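Local coordinates for KLLA0E08119p (Kluyveromyces lactis, PDB 3VA7), which probably carboxylates urea with ATP, hydrogencarbonate and biotin to give urea-1-carboxylate, the first step of urea breakdown by the allophanate route, at residues Val324-Leu335 and Ile357-Arg367. Sequence-based numbering, arbitrary orientation.
With GOL (glycerol), chain E.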
# COMPACT_ATOMS: atom_id res chain seq x y z
N VAL A 324 7.15 29.70 14.06
CA VAL A 324 6.18 28.71 13.59
C VAL A 324 4.71 29.17 13.77
O VAL A 324 3.96 29.19 12.81
CB VAL A 324 6.41 27.28 14.17
CG1 VAL A 324 5.35 26.27 13.58
CG2 VAL A 324 7.89 26.74 13.94
N GLU A 325 4.34 29.66 14.95
CA GLU A 325 2.95 30.09 15.23
C GLU A 325 2.48 31.38 14.61
O GLU A 325 1.34 31.81 14.92
CB GLU A 325 2.63 30.15 16.74
CG GLU A 325 3.56 31.01 17.54
CD GLU A 325 4.80 30.27 18.06
OE1 GLU A 325 5.31 29.36 17.39
OE2 GLU A 325 5.27 30.61 19.18
N HIS A 326 3.31 32.02 13.79
CA HIS A 326 2.98 33.35 13.24
C HIS A 326 1.63 33.42 12.52
O HIS A 326 1.02 34.50 12.45
CB HIS A 326 4.09 33.88 12.29
CG HIS A 326 4.05 33.28 10.92
ND1 HIS A 326 4.57 32.03 10.64
CD2 HIS A 326 3.52 33.73 9.75
CE1 HIS A 326 4.36 31.74 9.36
NE2 HIS A 326 3.73 32.75 8.80
N PRO A 327 1.15 32.30 11.95
CA PRO A 327 -0.14 32.45 11.24
C PRO A 327 -1.34 32.85 12.08
O PRO A 327 -2.25 33.46 11.54
CB PRO A 327 -0.39 31.08 10.64
CG PRO A 327 1.02 30.42 10.50
CD PRO A 327 1.77 30.98 11.71
N ILE A 328 -1.37 32.60 13.38
CA ILE A 328 -2.58 33.02 14.11
C ILE A 328 -2.72 34.55 14.16
O ILE A 328 -3.83 35.13 13.98
CB ILE A 328 -2.75 32.36 15.49
CG1 ILE A 328 -1.59 32.69 16.42
CG2 ILE A 328 -2.89 30.86 15.34
CD1 ILE A 328 -1.82 32.24 17.81
N THR A 329 -1.56 35.19 14.36
CA THR A 329 -1.42 36.64 14.28
C THR A 329 -1.94 37.16 12.92
O THR A 329 -2.68 38.19 12.85
CB THR A 329 0.07 37.04 14.54
OG1 THR A 329 0.46 36.59 15.84
CG2 THR A 329 0.27 38.52 14.47
N GLU A 330 -1.56 36.46 11.85
CA GLU A 330 -2.02 36.86 10.49
C GLU A 330 -3.56 36.75 10.33
O GLU A 330 -4.17 37.47 9.55
CB GLU A 330 -1.29 36.07 9.39
CG GLU A 330 0.20 36.36 9.30
CD GLU A 330 0.91 35.65 8.13
OE1 GLU A 330 0.31 34.72 7.53
OE2 GLU A 330 2.08 36.04 7.80
N MET A 331 -4.19 35.86 11.10
CA MET A 331 -5.59 35.65 10.89
C MET A 331 -6.24 36.85 11.53
O MET A 331 -7.13 37.47 10.92
CB MET A 331 -6.10 34.34 11.56
CG MET A 331 -5.67 33.05 10.89
SD MET A 331 -6.67 32.65 9.43
CE MET A 331 -5.50 33.36 8.25
N VAL A 332 -5.82 37.19 12.75
CA VAL A 332 -6.55 38.25 13.46
C VAL A 332 -6.29 39.71 12.98
O VAL A 332 -7.09 40.60 13.28
CB VAL A 332 -6.47 38.13 14.97
CG1 VAL A 332 -6.83 36.73 15.35
CG2 VAL A 332 -5.07 38.48 15.46
N THR A 333 -5.25 39.91 12.17
CA THR A 333 -4.87 41.26 11.73
C THR A 333 -5.02 41.43 10.19
O THR A 333 -5.22 42.53 9.69
CB THR A 333 -3.41 41.55 12.18
OG1 THR A 333 -2.50 40.66 11.53
CG2 THR A 333 -3.25 41.30 13.69
N GLY A 334 -4.97 40.31 9.46
CA GLY A 334 -5.05 40.29 8.01
C GLY A 334 -3.73 40.68 7.40
O GLY A 334 -3.68 41.05 6.21
N LEU A 335 -2.65 40.69 8.19
CA LEU A 335 -1.33 41.04 7.68
C LEU A 335 -0.62 39.83 7.15
O LEU A 335 -0.75 38.75 7.69
CB LEU A 335 -0.46 41.66 8.78
CG LEU A 335 -0.96 43.00 9.34
CD1 LEU A 335 0.06 43.52 10.34
CD2 LEU A 335 -1.28 44.01 8.27
N ILE A 357 -3.08 48.87 13.49
CA ILE A 357 -3.37 47.44 13.51
C ILE A 357 -4.69 47.10 14.22
O ILE A 357 -4.87 47.44 15.39
CB ILE A 357 -2.16 46.68 14.04
CG1 ILE A 357 -1.14 46.62 12.90
CG2 ILE A 357 -2.57 45.27 14.47
CD1 ILE A 357 0.23 46.50 13.31
N GLU A 358 -5.63 46.50 13.49
CA GLU A 358 -6.87 45.98 14.10
C GLU A 358 -6.96 44.47 14.25
O GLU A 358 -6.92 43.72 13.28
CB GLU A 358 -8.15 46.52 13.44
CG GLU A 358 -8.05 46.85 11.95
CD GLU A 358 -8.65 48.25 11.62
OE1 GLU A 358 -8.98 48.46 10.42
OE2 GLU A 358 -8.78 49.12 12.56
N VAL A 359 -7.14 44.05 15.49
CA VAL A 359 -7.28 42.65 15.81
C VAL A 359 -8.75 42.33 15.83
O VAL A 359 -9.56 43.05 16.41
CB VAL A 359 -6.59 42.28 17.10
CG1 VAL A 359 -6.58 43.43 17.99
CG2 VAL A 359 -7.29 41.13 17.75
N SER A 360 -9.09 41.21 15.21
CA SER A 360 -10.43 40.95 14.77
C SER A 360 -10.67 39.48 14.96
O SER A 360 -10.12 38.64 14.24
CB SER A 360 -10.50 41.34 13.30
OG SER A 360 -11.82 41.36 12.85
N GLY A 361 -11.46 39.17 15.98
CA GLY A 361 -11.79 37.79 16.35
C GLY A 361 -10.70 37.11 17.14
O GLY A 361 -9.90 37.76 17.80
N ALA A 362 -10.69 35.77 17.08
CA ALA A 362 -9.68 34.98 17.77
C ALA A 362 -9.26 33.84 16.87
O ALA A 362 -10.04 33.42 16.01
CB ALA A 362 -10.19 34.45 19.12
N SER A 363 -8.04 33.34 17.06
CA SER A 363 -7.52 32.39 16.12
C SER A 363 -6.63 31.43 16.83
O SER A 363 -5.94 31.80 17.77
CB SER A 363 -6.77 33.08 14.98
OG SER A 363 -6.04 32.16 14.21
N ILE A 364 -6.70 30.16 16.41
CA ILE A 364 -5.92 29.11 17.03
C ILE A 364 -5.31 28.10 16.04
O ILE A 364 -5.83 27.88 14.94
CB ILE A 364 -6.59 28.46 18.30
CG1 ILE A 364 -6.32 26.98 18.31
CG2 ILE A 364 -8.13 28.86 18.63
CD1 ILE A 364 -5.27 26.65 19.31
N GLU A 365 -4.17 27.55 16.44
CA GLU A 365 -3.33 26.74 15.58
C GLU A 365 -3.01 25.44 16.31
O GLU A 365 -2.71 25.47 17.50
CB GLU A 365 -2.00 27.45 15.26
CG GLU A 365 -1.02 26.55 14.56
CD GLU A 365 0.26 27.24 14.13
OE1 GLU A 365 0.36 27.60 12.94
OE2 GLU A 365 1.18 27.39 14.97
N ALA A 366 -3.08 24.31 15.61
CA ALA A 366 -2.66 23.02 16.15
C ALA A 366 -1.57 22.48 15.23
O ALA A 366 -1.63 22.62 13.99
CB ALA A 366 -3.86 22.03 16.23
N ARG A 367 -0.57 21.85 15.82
CA ARG A 367 0.54 21.38 15.02
C ARG A 367 0.45 19.88 14.78
O ARG A 367 0.69 19.08 15.70
CB ARG A 367 1.84 21.69 15.75
CG ARG A 367 2.04 23.13 16.19
CD ARG A 367 3.57 23.34 16.32
NE ARG A 367 3.95 24.67 16.78
CZ ARG A 367 5.20 25.01 17.07
NH1 ARG A 367 6.18 24.12 16.95
NH2 ARG A 367 5.48 26.23 17.49
C1 GOL E . 9.95 28.16 19.30
O1 GOL E . 9.96 28.86 20.54
C2 GOL E . 9.21 28.88 18.15
O2 GOL E . 7.82 28.61 18.11
C3 GOL E . 9.72 28.36 16.80
O3 GOL E . 9.32 29.25 15.78
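Glu325 and Arg367 form a salt bridge of 3.1 Å between OE1 and NH2, their carboxylate and guanidinium planes turned 45° apart. The arginine chain runs extended from CG to NE, which carries its flat end up to Val324: CG1 of the valine sits over the centre of one guanidinium face, 3.7 Å from CZ. NE is paired with Glu268, while O2 of a glycerol lies at the edge of the group and donates to Glu325 OE1. A leucine in place of Arg367 would probably cost Glu325 OE1 and Glu268 OE2 this cationic partner, leaving Glu325 to Lys265 at its other oxygen.

Glu365 CB packs on Ile328 CG2 at 3.5 Å; with CG anti to the backbone N (chi1 171°), the carboxylate is carried to the start of the helix, where CD comes to 4.1 Å from Glu325 CA, OE1 faces Pro327 CG and OE2 approaches Glu325 CA. Here, within the biotin carboxylase part of the enzyme, helix 326-333 lies nearly antiparallel (157°) across strand 362-367 of a large antiparallel sheet. Ser363 OG, bonded to Val418 O, touches Met331 CB, and Val332 CG1 meets Ser363 CB at 3.7 Å. Just before the strand, Ser360 N gives Val332 O a weak, bent hydrogen bond of 2.8 Å.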